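Local coordinates for protein formyltransferase (Francisella tularensis subsp. tularensis, PDB 4NV1) that belongs to the formyltransferase family, assembles as a dimer and holds dTDP-4-amino-4,6-dideoxyglucose in a pocket, at residues Ile133-Glu138 with Phe162-Asp167; Phe72-Lys77 with Lys156-Leu161; Pro106-Ile111 with Lys192-Ile197. One frame throughout, in Å; residues are numbered along the deposited sequence.

Interaction 1: Ile133-Glu138 with Phe162-Asp167; sequences IIIQEE and FTKVID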
loop_
_atom_site.group_PDB
_atom_site.type_symbol
_atom_site.label_atom_id
_atom_site.label_comp_id
_atom_site.label_asym_id
_atom_site.label_seq_id
_atom_site.Cartn_x
_atom_site.Cartn_y
_atom_site.Cartn_z
ATOM N N ILE A 133 0.523 -36.660 -11.766
ATOM C CA ILE A 133 1.466 -35.599 -11.909
ATOM C C ILE A 133 2.663 -35.948 -12.786
ATOM O O ILE A 133 3.388 -36.939 -12.627
ATOM C CB ILE A 133 2.033 -35.139 -10.543
ATOM C CG1 ILE A 133 0.896 -34.672 -9.658
ATOM C CG2 ILE A 133 3.026 -34.005 -10.754
ATOM C CD1 ILE A 133 1.300 -34.439 -8.215
ATOM N N ILE A 134 2.951 -35.042 -13.694
ATOM C CA ILE A 134 4.031 -35.249 -14.601
ATOM C C ILE A 134 5.271 -34.612 -14.096
ATOM O O ILE A 134 6.379 -35.174 -14.196
ATOM C CB ILE A 134 3.710 -34.600 -15.931
ATOM C CG1 ILE A 134 2.479 -35.262 -16.556
ATOM C CG2 ILE A 134 4.927 -34.517 -16.774
ATOM C CD1 ILE A 134 2.066 -34.696 -17.880
ATOM N N ILE A 135 5.093 -33.373 -13.656
ATOM C CA ILE A 135 6.168 -32.593 -13.100
ATOM C C ILE A 135 5.574 -31.440 -12.245
ATOM O O ILE A 135 4.553 -30.833 -12.629
ATOM C CB ILE A 135 7.132 -32.092 -14.150
ATOM C CG1 ILE A 135 8.446 -31.707 -13.497
ATOM C CG2 ILE A 135 6.668 -30.867 -14.959
ATOM C CD1 ILE A 135 9.477 -30.973 -14.320
ATOM N N GLN A 136 6.193 -31.169 -11.092
ATOM C CA GLN A 136 5.767 -30.011 -10.291
ATOM C C GLN A 136 6.920 -29.504 -9.472
ATOM O O GLN A 136 7.863 -30.268 -9.159
ATOM C CB GLN A 136 4.631 -30.381 -9.379
ATOM C CG GLN A 136 5.070 -31.274 -8.226
ATOM C CD GLN A 136 3.889 -31.659 -7.405
ATOM O OE1 GLN A 136 4.003 -32.574 -6.619
ATOM N NE2 GLN A 136 2.739 -30.972 -7.555
ATOM N N GLU A 137 6.864 -28.229 -9.127
ATOM C CA GLU A 137 7.924 -27.660 -8.291
ATOM C C GLU A 137 7.406 -26.586 -7.340
ATOM O O GLU A 137 6.651 -25.649 -7.720
ATOM C CB GLU A 137 9.081 -27.182 -9.160
ATOM C CG GLU A 137 10.320 -26.827 -8.355
ATOM C CD GLU A 137 11.400 -26.188 -9.210
ATOM O OE1 GLU A 137 11.411 -26.355 -10.453
ATOM O OE2 GLU A 137 12.283 -25.511 -8.636
ATOM N N GLU A 138 7.771 -26.732 -6.068
ATOM C CA GLU A 138 7.474 -25.636 -5.096
ATOM C C GLU A 138 8.152 -24.301 -5.389
ATOM O O GLU A 138 9.195 -24.256 -6.043
ATOM C CB GLU A 138 7.790 -26.079 -3.669
ATOM C CG GLU A 138 7.454 -25.104 -2.565
ATOM C CD GLU A 138 7.564 -25.768 -1.191
ATOM O OE1 GLU A 138 7.931 -26.936 -1.053
ATOM O OE2 GLU A 138 7.273 -25.129 -0.191
ATOM N N PHE A 162 6.942 -26.531 -18.254
ATOM C CA PHE A 162 6.347 -27.033 -19.491
ATOM C C PHE A 162 7.427 -27.146 -20.566
ATOM O O PHE A 162 7.462 -28.092 -21.374
ATOM C CB PHE A 162 5.252 -26.053 -19.908
ATOM C CG PHE A 162 4.634 -26.359 -21.227
ATOM C CD1 PHE A 162 3.732 -27.385 -21.343
ATOM C CD2 PHE A 162 4.890 -25.583 -22.316
ATOM C CE1 PHE A 162 3.121 -27.660 -22.562
ATOM C CE2 PHE A 162 4.328 -25.858 -23.548
ATOM C CZ PHE A 162 3.432 -26.898 -23.670
ATOM N N THR A 163 8.303 -26.137 -20.604
ATOM C CA THR A 163 9.454 -26.159 -21.496
ATOM C C THR A 163 10.258 -27.479 -21.264
ATOM O O THR A 163 10.620 -28.167 -22.200
ATOM C CB THR A 163 10.329 -24.916 -21.264
ATOM O OG1 THR A 163 9.564 -23.718 -21.447
ATOM C CG2 THR A 163 11.550 -24.908 -22.122
ATOM N N LYS A 164 10.479 -27.855 -20.016
ATOM C CA LYS A 164 11.262 -29.041 -19.654
ATOM C C LYS A 164 10.583 -30.348 -20.029
ATOM O O LYS A 164 11.250 -31.341 -20.237
ATOM C CB LYS A 164 11.553 -28.997 -18.160
ATOM C CG LYS A 164 12.647 -29.946 -17.664
ATOM C CD LYS A 164 12.998 -29.775 -16.183
ATOM C CE LYS A 164 13.888 -30.905 -15.670
ATOM N NZ LYS A 164 13.544 -31.222 -14.245
ATOM N N VAL A 165 9.258 -30.403 -20.110
ATOM C CA VAL A 165 8.620 -31.689 -20.306
ATOM C C VAL A 165 7.830 -31.835 -21.617
ATOM O O VAL A 165 7.325 -32.935 -21.904
ATOM C CB VAL A 165 7.707 -32.109 -19.136
ATOM C CG1 VAL A 165 8.490 -32.299 -17.837
ATOM C CG2 VAL A 165 6.484 -31.187 -19.000
ATOM N N ILE A 166 7.747 -30.775 -22.423
ATOM C CA ILE A 166 6.932 -30.836 -23.674
ATOM C C ILE A 166 7.430 -31.919 -24.672
ATOM O O ILE A 166 6.629 -32.690 -25.229
ATOM C CB ILE A 166 6.846 -29.410 -24.306
ATOM C CG1 ILE A 166 6.019 -29.408 -25.591
ATOM C CG2 ILE A 166 8.222 -28.881 -24.712
ATOM C CD1 ILE A 166 4.674 -30.059 -25.457
ATOM N N ASP A 167 8.756 -32.063 -24.799
ATOM C CA ASP A 167 9.300 -33.175 -25.619
ATOM C C ASP A 167 8.845 -34.584 -25.225
ATOM O O ASP A 167 8.309 -35.358 -26.045
ATOM C CB ASP A 167 10.829 -33.093 -25.735
ATOM C CG ASP A 167 11.267 -31.949 -26.633
ATOM O OD1 ASP A 167 10.448 -31.347 -27.392
ATOM O OD2 ASP A 167 12.455 -31.579 -26.563
#

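Interaction 2: Phe72-Lys77 with Lys156-Leu161; sequences FSCHSK and KKEVEL. With 0FX (dTDP-4-amino-4,6-dideoxyglucose), chain I.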
loop_
_atom_site.group_PDB
_atom_site.type_symbol
_atom_site.label_atom_id
_atom_site.label_comp_id
_atom_site.label_asym_id
_atom_site.label_seq_id
_atom_site.Cartn_x
_atom_site.Cartn_y
_atom_site.Cartn_z
ATOM N N PHE A 72 -4.038 -29.375 -24.122
ATOM C CA PHE A 72 -3.552 -28.613 -22.981
ATOM C C PHE A 72 -4.529 -27.523 -22.581
ATOM O O PHE A 72 -5.093 -26.754 -23.427
ATOM C CB PHE A 72 -2.239 -27.930 -23.300
ATOM C CG PHE A 72 -1.120 -28.878 -23.613
ATOM C CD1 PHE A 72 -0.601 -28.952 -24.864
ATOM C CD2 PHE A 72 -0.507 -29.614 -22.576
ATOM C CE1 PHE A 72 0.419 -29.808 -25.154
ATOM C CE2 PHE A 72 0.522 -30.483 -22.868
ATOM C CZ PHE A 72 1.017 -30.558 -24.133
ATOM N N SER A 73 -4.671 -27.453 -21.266
ATOM C CA SER A 73 -5.323 -26.340 -20.559
ATOM C C SER A 73 -4.284 -25.560 -19.767
ATOM O O SER A 73 -3.493 -26.108 -18.973
ATOM C CB SER A 73 -6.440 -26.834 -19.626
ATOM O OG SER A 73 -7.016 -25.719 -18.962
ATOM N N CYS A 74 -4.217 -24.260 -19.988
ATOM C CA CYS A 74 -3.340 -23.472 -19.121
ATOM C C CYS A 74 -3.953 -22.113 -18.893
ATOM O O CYS A 74 -4.018 -21.301 -19.826
ATOM C CB CYS A 74 -1.939 -23.368 -19.723
ATOM S SG CYS A 74 -0.747 -22.557 -18.612
ATOM N N HIS A 75 -4.475 -21.935 -17.688
ATOM C CA HIS A 75 -5.030 -20.646 -17.235
ATOM C C HIS A 75 -6.272 -20.355 -18.092
ATOM O O HIS A 75 -6.305 -19.430 -18.854
ATOM C CB HIS A 75 -4.016 -19.527 -17.347
ATOM C CG HIS A 75 -3.021 -19.514 -16.231
ATOM N ND1 HIS A 75 -3.204 -18.764 -15.086
ATOM C CD2 HIS A 75 -1.827 -20.134 -16.092
ATOM C CE1 HIS A 75 -2.154 -18.896 -14.306
ATOM N NE2 HIS A 75 -1.295 -19.703 -14.905
ATOM N N SER A 76 -7.231 -21.246 -17.990
ATOM C CA SER A 76 -8.256 -21.414 -18.982
ATOM C C SER A 76 -9.397 -21.094 -18.081
ATOM O O SER A 76 -9.484 -21.770 -17.045
ATOM C CB SER A 76 -8.411 -22.894 -19.359
ATOM O OG SER A 76 -9.732 -23.229 -19.790
ATOM N N LYS A 77 -10.296 -20.204 -18.506
ATOM C CA LYS A 77 -11.537 -20.006 -17.735
ATOM C C LYS A 77 -12.427 -21.251 -17.582
ATOM O O LYS A 77 -13.297 -21.282 -16.706
ATOM C CB LYS A 77 -12.362 -18.838 -18.301
ATOM C CG LYS A 77 -11.691 -17.470 -18.233
ATOM C CD LYS A 77 -12.485 -16.431 -19.028
ATOM C CE LYS A 77 -11.954 -15.005 -18.954
ATOM N NZ LYS A 77 -11.644 -14.605 -17.552
ATOM N N LYS A 156 5.905 -18.055 -14.168
ATOM C CA LYS A 156 7.197 -18.380 -14.717
ATOM C C LYS A 156 7.678 -19.815 -14.454
ATOM O O LYS A 156 8.320 -20.453 -15.297
ATOM C CB LYS A 156 8.173 -17.427 -14.050
ATOM C CG LYS A 156 9.566 -17.422 -14.627
ATOM C CD LYS A 156 10.177 -16.032 -14.479
ATOM C CE LYS A 156 9.244 -14.943 -15.022
ATOM N NZ LYS A 156 9.010 -13.803 -14.072
ATOM N N LYS A 157 7.360 -20.370 -13.294
ATOM C CA LYS A 157 7.772 -21.757 -13.029
ATOM C C LYS A 157 6.976 -22.687 -13.968
ATOM O O LYS A 157 7.502 -23.591 -14.602
ATOM C CB LYS A 157 7.527 -22.070 -11.553
ATOM C CG LYS A 157 7.874 -23.503 -11.156
ATOM C CD LYS A 157 9.361 -23.774 -11.372
ATOM C CE LYS A 157 10.231 -22.993 -10.424
ATOM N NZ LYS A 157 11.608 -23.032 -10.969
ATOM N N GLU A 158 5.699 -22.399 -14.111
ATOM C CA GLU A 158 4.811 -23.096 -15.019
ATOM C C GLU A 158 5.408 -23.222 -16.372
ATOM O O GLU A 158 5.464 -24.330 -16.835
ATOM C CB GLU A 158 3.487 -22.408 -15.228
ATOM C CG GLU A 158 2.435 -22.619 -14.148
ATOM C CD GLU A 158 1.193 -21.788 -14.447
ATOM O OE1 GLU A 158 1.326 -20.539 -14.363
ATOM O OE2 GLU A 158 0.095 -22.343 -14.742
ATOM N N VAL A 159 5.802 -22.100 -16.982
ATOM C CA VAL A 159 6.417 -22.076 -18.310
ATOM C C VAL A 159 7.788 -22.764 -18.423
ATOM O O VAL A 159 8.079 -23.507 -19.380
ATOM C CB VAL A 159 6.468 -20.631 -18.813
ATOM C CG1 VAL A 159 7.249 -20.578 -20.094
ATOM C CG2 VAL A 159 5.045 -20.140 -19.057
ATOM N N GLU A 160 8.601 -22.606 -17.391
ATOM C CA GLU A 160 9.830 -23.378 -17.277
ATOM C C GLU A 160 9.624 -24.892 -17.125
ATOM O O GLU A 160 10.299 -25.698 -17.774
ATOM C CB GLU A 160 10.676 -22.771 -16.161
ATOM C CG GLU A 160 11.901 -23.600 -15.872
ATOM C CD GLU A 160 12.421 -23.428 -14.449
ATOM O OE1 GLU A 160 13.474 -24.044 -14.202
ATOM O OE2 GLU A 160 11.801 -22.748 -13.590
ATOM N N LEU A 161 8.613 -25.302 -16.373
ATOM C CA LEU A 161 8.329 -26.728 -16.242
ATOM C C LEU A 161 7.745 -27.305 -17.539
ATOM O O LEU A 161 8.093 -28.375 -17.975
ATOM C CB LEU A 161 7.389 -27.031 -15.096
ATOM C CG LEU A 161 7.918 -26.717 -13.696
ATOM C CD1 LEU A 161 6.884 -27.189 -12.715
ATOM C CD2 LEU A 161 9.173 -27.453 -13.244
HETATM O O4P 0FX I . -5.282 -17.226 -13.686
HETATM P P2 0FX I . -5.883 -16.389 -14.845
HETATM O O3P 0FX I . -5.126 -15.648 -15.927
HETATM O O1G 0FX I . -7.398 -16.780 -15.130
HETATM C C1G 0FX I . -7.738 -18.024 -15.695
HETATM C C2G 0FX I . -9.254 -17.926 -15.646
HETATM O O2G 0FX I . -9.712 -16.626 -16.033
HETATM C C3G 0FX I . -9.788 -18.221 -14.259
HETATM O O3G 0FX I . -11.214 -18.278 -14.474
HETATM C C4G 0FX I . -9.150 -19.531 -13.756
HETATM N N4A 0FX I . -9.675 -19.958 -12.467
HETATM C C5G 0FX I . -7.619 -19.460 -13.689
HETATM C C6G 0FX I . -7.015 -20.787 -13.247
HETATM O O5G 0FX I . -7.157 -19.136 -15.001
HETATM O OPP 0FX I . -6.383 -14.908 -14.530
HETATM P P 0FX I . -7.214 -14.221 -13.372
HETATM O O1P 0FX I . -8.708 -14.473 -13.375
HETATM O O2P 0FX I . -6.483 -12.905 -13.609
HETATM O O5 0FX I . -6.588 -14.609 -11.937
HETATM C C5 0FX I . -5.189 -14.365 -11.742
HETATM C C4 0FX I . -4.887 -13.904 -10.328
HETATM O O4 0FX I . -5.315 -12.564 -10.169
HETATM C C3 0FX I . -5.565 -14.657 -9.224
HETATM O O3 0FX I . -4.760 -15.728 -8.706
HETATM C C2 0FX I . -5.640 -13.627 -8.096
HETATM C C1 0FX I . -5.777 -12.311 -8.862
HETATM N N11 0FX I . -7.160 -11.831 -8.770
HETATM C C61 0FX I . -8.054 -12.180 -9.720
HETATM C C51 0FX I . -9.359 -11.746 -9.626
HETATM C C5A 0FX I . -10.469 -12.103 -10.594
HETATM C C21 0FX I . -7.514 -11.039 -7.738
HETATM O O21 0FX I . -6.632 -10.636 -6.801
HETATM N N31 0FX I . -8.749 -10.540 -7.623
HETATM C C41 0FX I . -9.635 -10.907 -8.574
HETATM O O41 0FX I . -10.901 -10.510 -8.517
#

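Interaction 3: Pro106-Ile111 with Lys192-Ile197; sequences PQVFSI and KNMCEI. With 0FX (dTDP-4-amino-4,6-dideoxyglucose), chain I.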
loop_
_atom_site.group_PDB
_atom_site.type_symbol
_atom_site.label_atom_id
_atom_site.label_comp_id
_atom_site.label_asym_id
_atom_site.label_seq_id
_atom_site.Cartn_x
_atom_site.Cartn_y
_atom_site.Cartn_z
ATOM N N PRO A 106 -4.832 -20.271 -5.349
ATOM C CA PRO A 106 -3.915 -21.094 -4.538
ATOM C C PRO A 106 -2.893 -20.266 -3.840
ATOM O O PRO A 106 -2.713 -20.441 -2.627
ATOM C CB PRO A 106 -3.286 -22.059 -5.534
ATOM C CG PRO A 106 -3.659 -21.538 -6.905
ATOM C CD PRO A 106 -4.892 -20.725 -6.757
ATOM N N GLN A 107 -2.277 -19.315 -4.544
ATOM C CA GLN A 107 -1.257 -18.503 -3.899
ATOM C C GLN A 107 -1.808 -17.605 -2.766
ATOM O O GLN A 107 -1.159 -17.431 -1.728
ATOM C CB GLN A 107 -0.330 -17.740 -4.867
ATOM C CG GLN A 107 -0.872 -16.409 -5.391
ATOM C CD GLN A 107 -2.012 -16.607 -6.309
ATOM O OE1 GLN A 107 -2.305 -17.740 -6.712
ATOM N NE2 GLN A 107 -2.644 -15.508 -6.733
ATOM N N VAL A 108 -3.033 -17.112 -2.912
ATOM C CA VAL A 108 -3.626 -16.341 -1.840
ATOM C C VAL A 108 -3.734 -17.208 -0.601
ATOM O O VAL A 108 -3.234 -16.849 0.474
ATOM C CB VAL A 108 -4.987 -15.774 -2.202
ATOM C CG1 VAL A 108 -5.571 -15.057 -1.005
ATOM C CG2 VAL A 108 -4.900 -14.829 -3.392
ATOM N N PHE A 109 -4.372 -18.347 -0.746
ATOM C CA PHE A 109 -4.529 -19.293 0.371
ATOM C C PHE A 109 -3.172 -19.731 0.925
ATOM O O PHE A 109 -3.067 -19.910 2.109
ATOM C CB PHE A 109 -5.406 -20.500 -0.048
ATOM C CG PHE A 109 -6.847 -20.159 -0.102
ATOM C CD1 PHE A 109 -7.407 -19.675 -1.255
ATOM C CD2 PHE A 109 -7.617 -20.253 1.036
ATOM C CE1 PHE A 109 -8.725 -19.277 -1.260
ATOM C CE2 PHE A 109 -8.907 -19.827 1.047
ATOM C CZ PHE A 109 -9.479 -19.394 -0.134
ATOM N N SER A 110 -2.126 -19.840 0.121
ATOM C CA SER A 110 -0.844 -20.288 0.636
ATOM C C SER A 110 -0.218 -19.212 1.492
ATOM O O SER A 110 0.396 -19.503 2.536
ATOM C CB SER A 110 0.143 -20.815 -0.439
ATOM O OG SER A 110 -0.109 -22.131 -0.935
ATOM N N ILE A 111 -0.428 -17.956 1.130
ATOM C CA ILE A 111 0.210 -16.881 1.877
ATOM C C ILE A 111 -0.368 -16.859 3.261
ATOM O O ILE A 111 0.326 -16.583 4.271
ATOM C CB ILE A 111 0.077 -15.494 1.152
ATOM C CG1 ILE A 111 1.042 -15.379 -0.024
ATOM C CG2 ILE A 111 0.489 -14.396 2.125
ATOM C CD1 ILE A 111 0.673 -14.302 -1.042
ATOM N N LYS A 192 -14.464 -15.607 -1.390
ATOM C CA LYS A 192 -15.378 -14.491 -1.177
ATOM C C LYS A 192 -15.650 -14.231 0.296
ATOM O O LYS A 192 -15.673 -13.090 0.707
ATOM C CB LYS A 192 -16.630 -14.601 -2.059
ATOM C CG LYS A 192 -16.313 -14.194 -3.509
ATOM C CD LYS A 192 -17.523 -14.182 -4.458
ATOM C CE LYS A 192 -17.917 -12.786 -4.970
ATOM N NZ LYS A 192 -17.375 -12.422 -6.315
ATOM N N ASN A 193 -15.735 -15.261 1.120
ATOM C CA ASN A 193 -15.839 -15.081 2.553
ATOM C C ASN A 193 -14.635 -14.462 3.267
ATOM O O ASN A 193 -14.735 -14.158 4.434
ATOM C CB ASN A 193 -16.128 -16.447 3.203
ATOM C CG ASN A 193 -17.491 -17.012 2.808
ATOM O OD1 ASN A 193 -18.461 -16.277 2.580
ATOM N ND2 ASN A 193 -17.565 -18.332 2.710
ATOM N N MET A 194 -13.479 -14.380 2.628
ATOM C CA MET A 194 -12.285 -13.831 3.263
ATOM C C MET A 194 -12.129 -12.361 2.896
ATOM O O MET A 194 -11.269 -11.671 3.446
ATOM C CB MET A 194 -11.013 -14.490 2.724
ATOM C CG MET A 194 -10.905 -15.978 2.861
ATOM S SD MET A 194 -9.161 -16.429 2.844
ATOM C CE MET A 194 -8.800 -16.084 1.134
ATOM N N CYS A 195 -12.909 -11.909 1.918
ATOM C CA CYS A 195 -12.755 -10.578 1.359
ATOM C C CYS A 195 -13.189 -9.465 2.310
ATOM O O CYS A 195 -12.547 -8.403 2.335
ATOM C CB CYS A 195 -13.484 -10.496 0.028
ATOM S SG CYS A 195 -12.546 -11.365 -1.250
ATOM N N GLU A 196 -14.259 -9.722 3.062
ATOM C CA GLU A 196 -14.727 -8.825 4.082
ATOM C C GLU A 196 -13.912 -8.965 5.355
ATOM O O GLU A 196 -13.923 -10.003 6.007
ATOM C CB GLU A 196 -16.158 -9.103 4.474
ATOM C CG GLU A 196 -16.665 -8.023 5.421
ATOM C CD GLU A 196 -18.137 -7.729 5.187
ATOM O OE1 GLU A 196 -18.516 -6.549 5.066
ATOM O OE2 GLU A 196 -18.909 -8.694 5.060
ATOM N N ILE A 197 -13.210 -7.891 5.692
ATOM C CA ILE A 197 -12.386 -7.857 6.880
ATOM C C ILE A 197 -13.331 -7.770 8.062
ATOM O O ILE A 197 -14.329 -7.004 8.061
ATOM C CB ILE A 197 -11.444 -6.650 6.857
ATOM C CG1 ILE A 197 -10.347 -6.851 5.815
ATOM C CG2 ILE A 197 -10.858 -6.344 8.222
ATOM C CD1 ILE A 197 -9.386 -5.674 5.765
HETATM O O4P 0FX I . -5.282 -17.226 -13.686
HETATM P P2 0FX I . -5.883 -16.389 -14.845
HETATM O O3P 0FX I . -5.126 -15.648 -15.927
HETATM O O1G 0FX I . -7.398 -16.780 -15.130
HETATM C C1G 0FX I . -7.738 -18.024 -15.695
HETATM C C2G 0FX I . -9.254 -17.926 -15.646
HETATM O O2G 0FX I . -9.712 -16.626 -16.033
HETATM C C3G 0FX I . -9.788 -18.221 -14.259
HETATM O O3G 0FX I . -11.214 -18.278 -14.474
HETATM C C4G 0FX I . -9.150 -19.531 -13.756
HETATM N N4A 0FX I . -9.675 -19.958 -12.467
HETATM C C5G 0FX I . -7.619 -19.460 -13.689
HETATM C C6G 0FX I . -7.015 -20.787 -13.247
HETATM O O5G 0FX I . -7.157 -19.136 -15.001
HETATM O OPP 0FX I . -6.383 -14.908 -14.530
HETATM P P 0FX I . -7.214 -14.221 -13.372
HETATM O O1P 0FX I . -8.708 -14.473 -13.375
HETATM O O2P 0FX I . -6.483 -12.905 -13.609
HETATM O O5 0FX I . -6.588 -14.609 -11.937
HETATM C C5 0FX I . -5.189 -14.365 -11.742
HETATM C C4 0FX I . -4.887 -13.904 -10.328
HETATM O O4 0FX I . -5.315 -12.564 -10.169
HETATM C C3 0FX I . -5.565 -14.657 -9.224
HETATM O O3 0FX I . -4.760 -15.728 -8.706
HETATM C C2 0FX I . -5.640 -13.627 -8.096
HETATM C C1 0FX I . -5.777 -12.311 -8.862
HETATM N N11 0FX I . -7.160 -11.831 -8.770
HETATM C C61 0FX I . -8.054 -12.180 -9.720
HETATM C C51 0FX I . -9.359 -11.746 -9.626
HETATM C C5A 0FX I . -10.469 -12.103 -10.594
HETATM C C21 0FX I . -7.514 -11.039 -7.738
HETATM O O21 0FX I . -6.632 -10.636 -6.801
HETATM N N31 0FX I . -8.749 -10.540 -7.623
HETATM C C41 0FX I . -9.635 -10.907 -8.574
HETATM O O41 0FX I . -10.901 -10.510 -8.517
#

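Interaction 1: Ile133-Glu138 with Phe162-Asp167
Ile135, on the outermost strand 133-139, and Val165, on helix 147-170, mark the closest backbone approach, with CA atoms 7.7 Å apart, so short branched side chains suffice to fill the space between strand and helix. Val165 CG1 does most of the touching. It rests against the branch of Ile135, 3.7 Å from CG2 and 3.9 Å from CD1 of that residue. Ile135 CG1 stands anti to the backbone N (chi1 -161°), which carries CD1 onward along Val165 to the end of Lys164, where NZ lies 4.1 Å from Ile135 CD1. A lysine suits this margin, because its methylenes can lie beside an isoleucine while the ammonium stays at the surface. Ile134, a buried residue, meets Val165 more loosely, CG2 to CG2 at 4.3 Å. Two consecutive residues can both turn to the helix because Ile134 and Ile135 form a classic beta bulge opposite Ile121, on which the Val165 side chain also packs. Leu161 and Ile169 of the same helix extend the apolar row. Aliphatic packing of a long helix on the last strand of a mixed sheet is the pattern seen here, in keeping with the Rossmann-like domain of formyltransferases.

Interaction 2: Phe72-Lys77 with Lys156-Leu161
His75 NE2 donates to Glu158 OE1 over 2.8 Å, a His-carboxylate hydrogen bond at the C-terminal end of the strand that carries Phe72 and Ser73, where the central sheet of the Rossmann-like domain opens into the ligand pocket. The bond is nearly straight, with an N-H...O angle of 165°, and the oxygen lies within the imidazole plane and offers its syn lone pair. Because the carboxylate is turned 55° from the ring, the two groups meet obliquely. Glu158 reaches from helix 147-170 with its chain extended beyond CG (chi2 176°), a span that a glutamate can bridge. The buried Glu158 side chain packs on Ile93 and Pro95, and its carboxylate has the imidazole N-H as a partner. The ring's other nitrogen serves the ligand: His75 ND1 donates to O4P of dTDP-4-amino-4,6-dideoxyglucose at 2.9 Å. Histidine suits this spot, its nitrogens pointing to different sides; with both held, Glu158 is likely to set the ring's rotation as a second-shell residue. Further along, Lys77 lays its chain against the sugar and NZ bonds to O2G of the ligand at 3.2 Å. At the edge of the imidazole and in its plane, Cys74 SG comes to 4.0 Å from Glu158 OE2.

Interaction 3: Pro106-Ile111 with Lys192-Ile197
A single methyl group, CE of Met194, makes the closest contacts to both Phe109 and Val108 of helix 106-113. It sits over one face of the phenyl ring, 3.9 Å from the centroid of Phe109 and 26° off the ring normal, a CH-pi contact displaced toward the rim; the nearest ring atom is Phe109 CZ, 3.6 Å from Met194 CE. The sulfur follows behind at a more slanting angle, SD lying 4.6 Å from the same centroid, which makes this a Met-aromatic contact as well. The bend at the end of the methionine chain (chi3 -70°) is what turns CE onto the ring. Val108 CG1 meets the same methyl at roughly a right angle to the ring, 4.0 Å from Met194 CE, the two side chains running past each other in opposite directions. Neighbouring Gln107 serves the ligand: its NE2 donates almost linearly to O3 of dTDP-4-amino-4,6-dideoxyglucose at 2.9 Å, and also bonds to Ser147. The methionine backbone is tied by its carbonyl to Tyr211, while Ile197 packs on Ile209 of the second subunit. The contact joins helix 106-113, which supplies Gln107 to the pocket, to helix 188-195 of the C-terminal region, which supplies Tyr191. An unbranched thioether suits such a joint: its contacts rest on dispersion and a polarisable sulfur, which implies an attraction that sets few demands on direction.

In the fold
Interactions 1 and 2 share helix 147-170 and the same sheet, their centres about 10 Å apart; they touch through Ile135 with Leu161 and Phe162 with Phe72. Yet their chemistry differs with place: interaction 1, at the outermost strand, is aliphatic and only partly buried, whereas interaction 2, its centre about 7 Å from that of the chain, is buried and polar and faces the ligand. Interaction 3, also buried, lies about 22 Å from interaction 2 between centres and joins two helices by methyl, sulfur and ring. Interactions 2 and 3 nevertheless meet the same ligand, from the phosphate and hexose side and from the deoxyribose O3 respectively, while interaction 1 is structural packing alone.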